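Side-chain contacts in glycoside hydrolase family 81 (Clostridium thermocellum, PDB 6FOP), which probably hydrolyses beta-1,3-glucans such as laminarin as part of the cellulosome: residues A[371-376]-A[435-440]; A[377-382]-A[387-392]; A[391-396]-A[461-466]; A[418-423]-A[448-453]. All blocks are in the same frame, centred on the assembly; numbering follows the deposited sequence.

Interaction 1: residues A[371-376]-A[435-440]; sequences FMKSSL and PQWASR
The indole of W437 is the centrepiece here, with the aliphatic part of K373 lying over one of its faces and L376 meeting its far end. W437 contributes the greatest share of the buried surface, followed by K373 and then L376. The lysine passes across the pyrrole side of the indole: CG of K373 lies 4.2 Å from the centroid of the five-membered ring of W437, 27° off the normal, a CH-pi contact. Because the K373 chain stays extended beyond CG, its next methylenes remain close to the indole as well, with CE of K373 3.8 Å from CD1 of W437. The two side chains run past one another in opposite directions, so the ammonium is carried beyond the ring to a salt bridge with D434. At the six-membered end, CD1 of L376 approaches CH2 of W437 to 3.9 Å, its side chain at about a right angle to the indole. W437 turns its CG anti to its own backbone N (chi1 -171°), which projects the ring toward the helix carrying both partners. The polar edge is not lost in this apolar setting, since the indole N-H bonds to the carboxylate of E377, one residue beyond the 371-376 segment. The contact thus joins helix 362-379 to the short helix 435-438, which leads into helix 440-455. I430 of helix 416-433 touches both K373 and W437, F423 of the same helix meets L376, and helix 339-359 packs against F371, M372 and S375.

Interaction 2: residues A[377-382]-A[387-392]; sequences EDWFTA and TAKLFY. With CA (calcium ion), chain C; CA (calcium ion), chain D; ACT (acetate ion), chain X.
The indole of W379 has the backbone of K389 over one face: CA of K389 sits 3.6 Å from the centroid of the six-membered ring, only 11° off its normal, a close CH-pi contact. CG of K389 follows along the same indole, 3.8 Å from CE2 of W379. F391 meets W379 obliquely, with ring planes at 50°, and brings its CE2 to the edge of the F380 ring, the two phenyl side chains lying alongside each other and pointing the same way. F342 and F423 both meet W379 edge-to-face. A bridging water links the end of helix 362-379 to strand 390-394, donating to O of W379 and accepting from N of F391. On the polar side, backbone and carboxylate oxygens gather round calcium. One calcium ion (chain C) is bound by O and OD1 of D378, by O of T381, and by O of K389 at 2.3 Å; E386 completes the protein ligands. The 3.1 Å approach of O of D378 to O of K389 is explained by both oxygens binding this ion. D378 has CG anti to its backbone N (chi1 -173°), which swings the carboxylate to where OD1 bridges both ions. The second calcium (chain D) takes OD1 and OD2 of D378, each at 2.6 Å, with E386 as the remaining protein ligand and four waters around it. The whole is a two-calcium site closing a helix end onto a strand, where K389 and L390 form a G1 beta bulge facing Y403.

Interaction 3: residues A[391-396]-A[461-466]; sequences FYYDSN and DTRFPF
Y393 holds its CG anti to the backbone N (chi1 -178°) and so sends its ring from the strand toward the 461-466 loop, while F464 has its CG beside the backbone N (chi1 -57°), which brings the phenyl ring back to meet it. The phenol ends at the backbone of the loop: OH of Y393 donates to O of R463 at 2.6 Å, arriving in the carbonyl plane on a lone pair. The same tyrosine turns its edge toward the face of F464 in an offset edge-to-face pair, centroids 5.7 Å apart and planes at 82°, with the CE1 atoms of Y393 and F464 3.8 Å from each other. The loop that receives the ring is itself braced. A type I beta turn runs from D461 to F464; separately, OD1 of D461 accepts from N of R463, an Asx turn. The guanidinium of R463 grips the carboxylate in a side-on salt bridge, NE to OD1 and NH2 to OD2 of D461, the NH2 to OD2 bond at 2.8 Å. OD1 of D461 therefore takes both N and NE of R463, tying the arginine back on the turn, and OD2 has a second partner in K452. The contact joins strand 390-394, paired with strand 399-403 and bonded to T11 of strand 8-11, to the loop after helix 440-455; R463 and F464 of that loop rest on helix 440-455.

Interaction 4: residues A[418-423]-A[448-453]; sequences FHYGYF and ELLIKD
Two antiparallel helices, 416-433 and 440-455, pack together here in the C-terminal domain, consistent with the alpha/alpha barrel of the six-hairpin clan to which the family belongs. Their segment axes come within 10.0 Å at a signed crossing angle of -153°, and the CA atoms of Y420 and L450 are the nearest pair. L450 touches both aromatic residues: CG of L450 lies over one face of the Y420 ring, 4.1 Å from CD2 of Y420, and CD2 of L450 is 3.8 Å from CB of F423. The leucine and tyrosine side chains cross at about a right angle. D453 comes to the edge of that same ring, its OD2 3.4 Å from CE2 of Y420, with the carboxylate turned 52° from the ring plane. The buried carboxylate is well supplied with partners: H416 hydrogen-bonds OD2, while R468, T399 and the backbone N of L400 meet OD1. The phenol of Y420 also bonds to the backbone of L400. Apolar packing therefore carries the helix contact itself, and a buried negative charge beside the ring edge, where C-H groups are slightly positive, is probably stabilised by H416, R468 and the other polar partners together.

Overall arrangement
Interactions 1 to 4 surround one part of the C-terminal domain, their centres 13 to 23 Å apart. Interaction 4 lies at its heart, its centre 13 Å from those of interactions 2 and 3 and 14 Å from interaction 1. The junction with interaction 2 is apolar: CE1 of F380 touches CD1 of L450 at 3.8 Å. Salt bridges, with packing beside them, join interaction 4 to the other two: R440 NH1 to E448 OE1 (2.7 Å) toward interaction 1 and K452 NZ to D461 OD2 (2.8 Å) toward interaction 3. Interactions 2 and 3 share F391 and Y392. The paired calcium ions belong to interaction 2, the nearer lying about 10 Å from the side chains of L376 and F423.

Interaction 1: residues A[371-376]-A[435-440]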
# COMPACT_ATOMS: atom_id res chain seq x y z
N PHE A 371 22.98 -13.39 -16.17
CA PHE A 371 22.59 -13.78 -14.82
C PHE A 371 21.12 -13.48 -14.53
O PHE A 371 20.43 -14.30 -13.93
CB PHE A 371 23.50 -13.19 -13.73
CG PHE A 371 23.29 -13.84 -12.39
CD1 PHE A 371 23.84 -15.07 -12.13
CD2 PHE A 371 22.45 -13.27 -11.43
CE1 PHE A 371 23.65 -15.72 -10.92
CE2 PHE A 371 22.27 -13.91 -10.21
CZ PHE A 371 22.86 -15.13 -9.96
N MET A 372 20.65 -12.33 -15.00
CA MET A 372 19.25 -11.98 -14.81
C MET A 372 18.35 -13.03 -15.47
O MET A 372 17.42 -13.55 -14.86
CB MET A 372 18.95 -10.59 -15.37
CG MET A 372 19.60 -9.49 -14.55
SD MET A 372 19.72 -7.90 -15.43
CE MET A 372 17.99 -7.39 -15.44
N LYS A 373 18.63 -13.34 -16.74
CA LYS A 373 17.83 -14.32 -17.45
C LYS A 373 17.97 -15.70 -16.84
O LYS A 373 16.96 -16.36 -16.58
CB LYS A 373 18.20 -14.36 -18.93
CG LYS A 373 17.71 -13.18 -19.76
CD LYS A 373 18.05 -13.38 -21.24
CE LYS A 373 17.37 -12.40 -22.16
NZ LYS A 373 17.70 -12.71 -23.59
N SER A 374 19.19 -16.20 -16.65
CA SER A 374 19.34 -17.58 -16.20
C SER A 374 18.70 -17.76 -14.81
O SER A 374 18.06 -18.79 -14.54
CB SER A 374 20.80 -18.03 -16.21
OG SER A 374 21.60 -17.28 -15.30
N SER A 375 18.85 -16.77 -13.95
CA SER A 375 18.29 -16.92 -12.62
C SER A 375 16.76 -16.82 -12.63
O SER A 375 16.13 -17.60 -11.95
CB SER A 375 18.92 -15.97 -11.61
OG SER A 375 18.57 -14.64 -11.90
N LEU A 376 16.19 -15.89 -13.41
CA LEU A 376 14.74 -15.82 -13.53
C LEU A 376 14.18 -17.10 -14.15
O LEU A 376 13.16 -17.61 -13.70
CB LEU A 376 14.29 -14.58 -14.31
CG LEU A 376 14.44 -13.28 -13.54
CD1 LEU A 376 14.07 -12.13 -14.45
CD2 LEU A 376 13.62 -13.25 -12.24
N PRO A 435 11.66 -8.71 -26.48
CA PRO A 435 10.24 -9.02 -26.52
C PRO A 435 9.94 -10.51 -26.63
O PRO A 435 8.85 -10.95 -26.25
CB PRO A 435 9.75 -8.25 -27.76
CG PRO A 435 10.93 -8.18 -28.66
CD PRO A 435 12.12 -8.10 -27.75
N GLN A 436 10.87 -11.26 -27.20
CA GLN A 436 10.73 -12.70 -27.37
C GLN A 436 10.71 -13.38 -25.98
O GLN A 436 9.78 -14.11 -25.64
CB GLN A 436 11.91 -13.15 -28.25
CG GLN A 436 12.07 -14.61 -28.48
CD GLN A 436 13.33 -14.89 -29.26
OE1 GLN A 436 14.43 -14.55 -28.81
NE2 GLN A 436 13.19 -15.46 -30.42
N TRP A 437 11.71 -13.07 -25.17
CA TRP A 437 11.83 -13.67 -23.83
C TRP A 437 10.60 -13.38 -22.94
O TRP A 437 10.10 -14.25 -22.22
CB TRP A 437 13.08 -13.09 -23.13
CG TRP A 437 13.46 -13.75 -21.86
CD1 TRP A 437 14.37 -14.76 -21.70
CD2 TRP A 437 12.98 -13.45 -20.53
NE1 TRP A 437 14.48 -15.10 -20.40
CE2 TRP A 437 13.62 -14.34 -19.65
CE3 TRP A 437 12.06 -12.52 -20.02
CZ2 TRP A 437 13.41 -14.32 -18.27
CZ3 TRP A 437 11.84 -12.51 -18.64
CH2 TRP A 437 12.51 -13.40 -17.79
N ALA A 438 10.12 -12.16 -23.03
CA ALA A 438 9.02 -11.68 -22.20
C ALA A 438 7.64 -12.07 -22.70
O ALA A 438 6.64 -11.81 -22.01
CB ALA A 438 9.11 -10.16 -22.07
N SER A 439 7.53 -12.66 -23.90
CA SER A 439 6.22 -13.05 -24.41
C SER A 439 5.54 -14.06 -23.46
O SER A 439 6.23 -14.85 -22.75
CB SER A 439 6.37 -13.63 -25.81
OG SER A 439 6.84 -14.95 -25.74
N ARG A 440 4.21 -14.05 -23.45
CA ARG A 440 3.42 -14.96 -22.60
C ARG A 440 3.74 -16.43 -22.83
O ARG A 440 3.74 -17.21 -21.88
CB ARG A 440 1.90 -14.72 -22.74
CG ARG A 440 1.38 -13.61 -21.85
CD ARG A 440 -0.15 -13.66 -21.74
NE ARG A 440 -0.58 -14.89 -21.08
CZ ARG A 440 -0.53 -15.14 -19.77
NH1 ARG A 440 -0.07 -14.23 -18.90
NH2 ARG A 440 -0.93 -16.32 -19.30

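Interaction 2: residues A[377-382]-A[387-392]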
# COMPACT_ATOMS: atom_id res chain seq x y z
N GLU A 377 14.85 -17.63 -15.17
CA GLU A 377 14.37 -18.86 -15.80
C GLU A 377 14.40 -20.02 -14.79
O GLU A 377 13.48 -20.82 -14.74
CB GLU A 377 15.20 -19.18 -17.05
CG GLU A 377 15.05 -18.14 -18.16
CD GLU A 377 16.03 -18.29 -19.30
OE1 GLU A 377 16.62 -19.37 -19.45
OE2 GLU A 377 16.17 -17.31 -20.07
N ASP A 378 15.40 -20.05 -13.92
CA ASP A 378 15.48 -21.06 -12.85
C ASP A 378 14.32 -20.85 -11.84
O ASP A 378 13.52 -21.76 -11.59
CB ASP A 378 16.88 -21.04 -12.17
CG ASP A 378 17.09 -22.16 -11.17
OD1 ASP A 378 16.12 -22.87 -10.75
OD2 ASP A 378 18.27 -22.39 -10.81
N TRP A 379 14.21 -19.64 -11.31
CA TRP A 379 13.13 -19.37 -10.36
C TRP A 379 11.77 -19.68 -10.95
O TRP A 379 10.88 -20.13 -10.22
CB TRP A 379 13.19 -17.93 -9.84
CG TRP A 379 14.18 -17.71 -8.71
CD1 TRP A 379 15.47 -17.26 -8.81
CD2 TRP A 379 13.94 -17.92 -7.32
NE1 TRP A 379 16.03 -17.19 -7.58
CE2 TRP A 379 15.11 -17.57 -6.64
CE3 TRP A 379 12.84 -18.36 -6.59
CZ2 TRP A 379 15.21 -17.68 -5.25
CZ3 TRP A 379 12.94 -18.46 -5.23
CH2 TRP A 379 14.10 -18.10 -4.57
N PHE A 380 11.58 -19.40 -12.25
CA PHE A 380 10.31 -19.56 -12.92
C PHE A 380 10.05 -20.97 -13.45
O PHE A 380 9.09 -21.17 -14.20
CB PHE A 380 10.14 -18.52 -14.06
CG PHE A 380 10.07 -17.09 -13.62
CD1 PHE A 380 9.70 -16.72 -12.32
CD2 PHE A 380 10.34 -16.08 -14.53
CE1 PHE A 380 9.62 -15.38 -11.96
CE2 PHE A 380 10.25 -14.76 -14.18
CZ PHE A 380 9.89 -14.41 -12.88
N THR A 381 10.89 -21.93 -13.03
CA THR A 381 10.71 -23.34 -13.34
C THR A 381 10.81 -24.15 -12.04
O THR A 381 11.78 -24.03 -11.30
CB THR A 381 11.82 -23.81 -14.30
OG1 THR A 381 11.82 -22.97 -15.47
CG2 THR A 381 11.58 -25.25 -14.72
N ALA A 382 9.80 -24.96 -11.75
CA ALA A 382 9.80 -25.84 -10.59
C ALA A 382 10.07 -27.26 -11.06
O ALA A 382 9.19 -27.93 -11.60
CB ALA A 382 8.44 -25.76 -9.86
N THR A 387 14.56 -28.08 -4.48
CA THR A 387 14.21 -27.51 -3.18
C THR A 387 14.48 -26.03 -3.04
O THR A 387 14.05 -25.41 -2.05
CB THR A 387 14.96 -28.22 -2.07
OG1 THR A 387 16.36 -28.15 -2.32
CG2 THR A 387 14.53 -29.68 -1.99
N ALA A 388 15.19 -25.45 -4.01
CA ALA A 388 15.46 -24.02 -4.01
C ALA A 388 15.28 -23.47 -5.42
O ALA A 388 15.51 -24.17 -6.40
CB ALA A 388 16.87 -23.75 -3.53
N LYS A 389 14.87 -22.22 -5.47
CA LYS A 389 14.67 -21.48 -6.69
C LYS A 389 13.49 -22.05 -7.46
O LYS A 389 13.61 -22.56 -8.56
CB LYS A 389 15.94 -21.33 -7.56
CG LYS A 389 17.13 -20.76 -6.83
CD LYS A 389 18.32 -20.60 -7.77
CE LYS A 389 19.46 -19.86 -7.09
NZ LYS A 389 19.97 -20.54 -5.87
N LEU A 390 12.34 -21.90 -6.82
CA LEU A 390 11.07 -22.37 -7.38
C LEU A 390 9.94 -21.64 -6.68
O LEU A 390 10.12 -21.09 -5.57
CB LEU A 390 10.90 -23.89 -7.22
CG LEU A 390 10.87 -24.34 -5.75
CD1 LEU A 390 9.46 -24.56 -5.22
CD2 LEU A 390 11.78 -25.48 -5.43
N PHE A 391 8.79 -21.64 -7.35
CA PHE A 391 7.54 -21.12 -6.79
C PHE A 391 6.54 -22.24 -6.55
O PHE A 391 6.34 -23.09 -7.42
CB PHE A 391 6.93 -20.01 -7.68
CG PHE A 391 7.69 -18.70 -7.59
CD1 PHE A 391 7.49 -17.83 -6.53
CD2 PHE A 391 8.67 -18.38 -8.52
CE1 PHE A 391 8.21 -16.66 -6.42
CE2 PHE A 391 9.39 -17.21 -8.41
CZ PHE A 391 9.19 -16.36 -7.35
N TYR A 392 5.92 -22.19 -5.37
CA TYR A 392 4.91 -23.13 -4.92
C TYR A 392 3.58 -22.41 -4.80
O TYR A 392 3.53 -21.30 -4.28
CB TYR A 392 5.35 -23.64 -3.52
CG TYR A 392 4.31 -24.42 -2.76
CD1 TYR A 392 4.16 -25.77 -2.96
CD2 TYR A 392 3.51 -23.80 -1.81
CE1 TYR A 392 3.21 -26.49 -2.26
CE2 TYR A 392 2.56 -24.51 -1.09
CZ TYR A 392 2.42 -25.86 -1.31
OH TYR A 392 1.49 -26.60 -0.62
CA CA C . 13.98 -23.80 -10.51
CA CA D . 17.68 -24.76 -9.99
C ACT X . 19.39 -26.95 -0.53
O ACT X . 20.03 -26.51 0.48
OXT ACT X . 18.53 -26.27 -1.13
CH3 ACT X . 19.68 -28.34 -1.02
O HOH W 1 8.80 -22.08 -10.17
O HOH W 2 17.82 -24.48 -7.81
O HOH W 3 19.98 -24.90 -10.05
O HOH W 4 17.51 -25.41 -12.26
O HOH W 5 18.05 -27.14 -9.89

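Interaction 3: residues A[391-396]-A[461-466]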
# COMPACT_ATOMS: atom_id res chain seq x y z
N PHE A 391 8.79 -21.64 -7.35
CA PHE A 391 7.54 -21.12 -6.79
C PHE A 391 6.54 -22.24 -6.55
O PHE A 391 6.34 -23.09 -7.42
CB PHE A 391 6.93 -20.01 -7.68
CG PHE A 391 7.69 -18.70 -7.59
CD1 PHE A 391 7.49 -17.83 -6.53
CD2 PHE A 391 8.67 -18.38 -8.52
CE1 PHE A 391 8.21 -16.66 -6.42
CE2 PHE A 391 9.39 -17.21 -8.41
CZ PHE A 391 9.19 -16.36 -7.35
N TYR A 392 5.92 -22.19 -5.37
CA TYR A 392 4.91 -23.13 -4.92
C TYR A 392 3.58 -22.41 -4.80
O TYR A 392 3.53 -21.30 -4.28
CB TYR A 392 5.35 -23.64 -3.52
CG TYR A 392 4.31 -24.42 -2.76
CD1 TYR A 392 4.16 -25.77 -2.96
CD2 TYR A 392 3.51 -23.80 -1.81
CE1 TYR A 392 3.21 -26.49 -2.26
CE2 TYR A 392 2.56 -24.51 -1.09
CZ TYR A 392 2.42 -25.86 -1.31
OH TYR A 392 1.49 -26.60 -0.62
N TYR A 393 2.49 -23.05 -5.23
CA TYR A 393 1.16 -22.46 -5.08
C TYR A 393 0.44 -23.13 -3.92
O TYR A 393 0.25 -24.37 -3.91
CB TYR A 393 0.34 -22.65 -6.35
CG TYR A 393 -1.02 -22.01 -6.26
CD1 TYR A 393 -1.18 -20.63 -6.38
CD2 TYR A 393 -2.15 -22.76 -6.09
CE1 TYR A 393 -2.43 -20.05 -6.28
CE2 TYR A 393 -3.39 -22.17 -5.98
CZ TYR A 393 -3.53 -20.82 -6.09
OH TYR A 393 -4.81 -20.29 -6.01
N ASP A 394 0.11 -22.32 -2.91
CA ASP A 394 -0.73 -22.76 -1.80
C ASP A 394 -2.18 -22.57 -2.20
O ASP A 394 -2.59 -21.45 -2.48
CB ASP A 394 -0.37 -21.95 -0.55
CG ASP A 394 -1.22 -22.31 0.66
OD1 ASP A 394 -2.44 -22.07 0.64
OD2 ASP A 394 -0.67 -22.85 1.63
N SER A 395 -2.94 -23.67 -2.28
CA SER A 395 -4.33 -23.61 -2.74
C SER A 395 -5.34 -23.54 -1.59
O SER A 395 -6.54 -23.59 -1.81
CB SER A 395 -4.66 -24.81 -3.62
OG SER A 395 -4.49 -25.99 -2.87
N ASN A 396 -4.85 -23.50 -0.35
CA ASN A 396 -5.71 -23.25 0.81
C ASN A 396 -6.04 -21.76 0.88
O ASN A 396 -7.19 -21.36 0.86
CB ASN A 396 -4.96 -23.76 2.05
CG ASN A 396 -5.79 -23.68 3.31
OD1 ASN A 396 -7.00 -23.90 3.29
ND2 ASN A 396 -5.12 -23.37 4.42
N ASP A 461 -10.53 -13.86 -11.66
CA ASP A 461 -9.45 -14.84 -11.56
C ASP A 461 -9.34 -15.20 -10.09
O ASP A 461 -8.73 -14.44 -9.30
CB ASP A 461 -8.14 -14.27 -12.08
CG ASP A 461 -6.99 -15.24 -11.95
OD1 ASP A 461 -7.12 -16.36 -11.40
OD2 ASP A 461 -5.91 -14.88 -12.41
N THR A 462 -9.90 -16.34 -9.73
CA THR A 462 -10.04 -16.76 -8.34
C THR A 462 -8.79 -17.38 -7.74
O THR A 462 -8.79 -17.75 -6.56
CB THR A 462 -11.19 -17.79 -8.19
OG1 THR A 462 -10.89 -18.96 -8.98
CG2 THR A 462 -12.50 -17.21 -8.65
N ARG A 463 -7.70 -17.47 -8.51
CA ARG A 463 -6.48 -18.09 -8.00
C ARG A 463 -5.74 -17.20 -7.01
O ARG A 463 -4.96 -17.69 -6.20
CB ARG A 463 -5.53 -18.41 -9.16
CG ARG A 463 -6.08 -19.43 -10.15
CD ARG A 463 -5.17 -19.58 -11.37
NE ARG A 463 -5.06 -18.30 -12.07
CZ ARG A 463 -4.21 -18.03 -13.06
NH1 ARG A 463 -3.38 -18.96 -13.52
NH2 ARG A 463 -4.20 -16.82 -13.58
N PHE A 464 -5.97 -15.89 -7.10
CA PHE A 464 -5.32 -14.89 -6.25
C PHE A 464 -6.36 -13.87 -5.86
O PHE A 464 -7.23 -13.55 -6.65
CB PHE A 464 -4.17 -14.19 -7.02
CG PHE A 464 -3.13 -15.14 -7.56
CD1 PHE A 464 -2.15 -15.65 -6.73
CD2 PHE A 464 -3.20 -15.59 -8.87
CE1 PHE A 464 -1.22 -16.55 -7.21
CE2 PHE A 464 -2.28 -16.50 -9.35
CZ PHE A 464 -1.29 -16.97 -8.52
N PRO A 465 -6.24 -13.31 -4.64
CA PRO A 465 -7.22 -12.32 -4.23
C PRO A 465 -6.98 -10.99 -4.94
O PRO A 465 -5.89 -10.77 -5.52
CB PRO A 465 -6.99 -12.22 -2.73
CG PRO A 465 -5.51 -12.45 -2.57
CD PRO A 465 -5.16 -13.46 -3.65
N PHE A 466 -7.96 -10.11 -4.93
CA PHE A 466 -7.86 -8.81 -5.59
C PHE A 466 -6.89 -7.91 -4.84
O PHE A 466 -7.05 -7.69 -3.64
CB PHE A 466 -9.24 -8.16 -5.65
CG PHE A 466 -9.29 -6.87 -6.41
CD1 PHE A 466 -9.20 -6.86 -7.79
CD2 PHE A 466 -9.52 -5.68 -5.75
CE1 PHE A 466 -9.27 -5.66 -8.47
CE2 PHE A 466 -9.61 -4.49 -6.44
CZ PHE A 466 -9.48 -4.49 -7.79

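Interaction 4: residues A[418-423]-A[448-453]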
# COMPACT_ATOMS: atom_id res chain seq x y z
N PHE A 418 7.35 -6.65 -1.55
CA PHE A 418 8.75 -6.26 -1.40
C PHE A 418 9.64 -7.27 -2.14
O PHE A 418 10.58 -6.88 -2.86
CB PHE A 418 9.18 -6.27 0.07
CG PHE A 418 8.43 -5.32 0.97
CD1 PHE A 418 7.80 -4.18 0.50
CD2 PHE A 418 8.44 -5.55 2.34
CE1 PHE A 418 7.22 -3.28 1.39
CE2 PHE A 418 7.83 -4.68 3.21
CZ PHE A 418 7.22 -3.55 2.73
N HIS A 419 9.41 -8.56 -1.92
CA HIS A 419 10.28 -9.56 -2.52
C HIS A 419 10.11 -9.57 -4.03
O HIS A 419 11.09 -9.53 -4.80
CB HIS A 419 9.95 -10.97 -2.04
CG HIS A 419 10.26 -11.30 -0.62
ND1 HIS A 419 10.03 -10.49 0.47
CD2 HIS A 419 10.72 -12.46 -0.12
CE1 HIS A 419 10.34 -11.15 1.57
NE2 HIS A 419 10.76 -12.34 1.24
N TYR A 420 8.87 -9.69 -4.48
CA TYR A 420 8.62 -9.92 -5.89
C TYR A 420 8.83 -8.67 -6.74
O TYR A 420 9.07 -8.79 -7.93
CB TYR A 420 7.25 -10.52 -6.11
CG TYR A 420 7.00 -11.86 -5.43
CD1 TYR A 420 7.99 -12.58 -4.81
CD2 TYR A 420 5.71 -12.37 -5.38
CE1 TYR A 420 7.74 -13.77 -4.17
CE2 TYR A 420 5.44 -13.54 -4.74
CZ TYR A 420 6.44 -14.24 -4.11
OH TYR A 420 6.21 -15.42 -3.46
N GLY A 421 8.74 -7.49 -6.16
CA GLY A 421 9.00 -6.27 -6.90
C GLY A 421 10.37 -6.27 -7.57
O GLY A 421 10.51 -5.80 -8.69
N TYR A 422 11.37 -6.81 -6.87
CA TYR A 422 12.71 -6.91 -7.44
C TYR A 422 12.75 -7.87 -8.63
O TYR A 422 13.43 -7.60 -9.63
CB TYR A 422 13.71 -7.36 -6.38
CG TYR A 422 14.00 -6.35 -5.30
CD1 TYR A 422 14.73 -5.20 -5.57
CD2 TYR A 422 13.58 -6.54 -3.98
CE1 TYR A 422 15.02 -4.29 -4.58
CE2 TYR A 422 13.88 -5.62 -2.97
CZ TYR A 422 14.59 -4.48 -3.28
OH TYR A 422 14.89 -3.55 -2.31
N PHE A 423 12.07 -9.01 -8.52
CA PHE A 423 11.99 -9.97 -9.63
C PHE A 423 11.30 -9.33 -10.84
O PHE A 423 11.73 -9.49 -11.99
CB PHE A 423 11.20 -11.25 -9.23
CG PHE A 423 11.95 -12.21 -8.34
CD1 PHE A 423 12.26 -11.89 -7.02
CD2 PHE A 423 12.33 -13.45 -8.82
CE1 PHE A 423 12.95 -12.78 -6.21
CE2 PHE A 423 13.01 -14.35 -8.01
CZ PHE A 423 13.35 -14.00 -6.71
N GLU A 448 3.69 -12.81 -14.97
CA GLU A 448 2.37 -12.27 -14.69
C GLU A 448 1.72 -12.97 -13.49
O GLU A 448 0.93 -12.35 -12.80
CB GLU A 448 1.53 -12.19 -15.98
CG GLU A 448 2.11 -11.07 -16.85
CD GLU A 448 1.58 -10.95 -18.25
OE1 GLU A 448 0.60 -11.65 -18.65
OE2 GLU A 448 2.16 -10.14 -18.97
N LEU A 449 2.12 -14.21 -13.19
CA LEU A 449 1.66 -14.85 -11.95
C LEU A 449 2.22 -14.16 -10.69
O LEU A 449 1.52 -14.02 -9.68
CB LEU A 449 1.97 -16.35 -11.94
CG LEU A 449 1.16 -17.27 -12.86
CD1 LEU A 449 1.51 -18.70 -12.51
CD2 LEU A 449 -0.33 -17.11 -12.68
N LEU A 450 3.48 -13.69 -10.74
CA LEU A 450 4.02 -12.89 -9.62
C LEU A 450 3.24 -11.59 -9.47
O LEU A 450 2.94 -11.18 -8.35
CB LEU A 450 5.53 -12.58 -9.77
CG LEU A 450 6.48 -13.63 -9.23
CD1 LEU A 450 6.38 -14.95 -9.94
CD2 LEU A 450 7.91 -13.10 -9.27
N ILE A 451 2.92 -10.95 -10.60
CA ILE A 451 2.10 -9.74 -10.55
C ILE A 451 0.74 -10.05 -9.89
O ILE A 451 0.30 -9.30 -9.01
CB ILE A 451 1.89 -9.10 -11.94
CG1 ILE A 451 3.25 -8.72 -12.56
CG2 ILE A 451 0.96 -7.87 -11.82
CD1 ILE A 451 3.15 -8.16 -13.96
N LYS A 452 0.12 -11.14 -10.30
CA LYS A 452 -1.18 -11.52 -9.75
C LYS A 452 -1.10 -11.89 -8.29
O LYS A 452 -2.04 -11.61 -7.54
CB LYS A 452 -1.87 -12.64 -10.56
CG LYS A 452 -2.37 -12.18 -11.90
CD LYS A 452 -2.93 -13.35 -12.70
CE LYS A 452 -3.77 -12.86 -13.87
NZ LYS A 452 -5.11 -12.43 -13.42
N ASP A 453 -0.01 -12.51 -7.83
CA ASP A 453 0.06 -12.79 -6.42
C ASP A 453 0.01 -11.50 -5.58
O ASP A 453 -0.67 -11.48 -4.56
CB ASP A 453 1.32 -13.58 -6.05
CG ASP A 453 1.37 -13.91 -4.57
OD1 ASP A 453 0.57 -14.79 -4.12
OD2 ASP A 453 2.17 -13.28 -3.86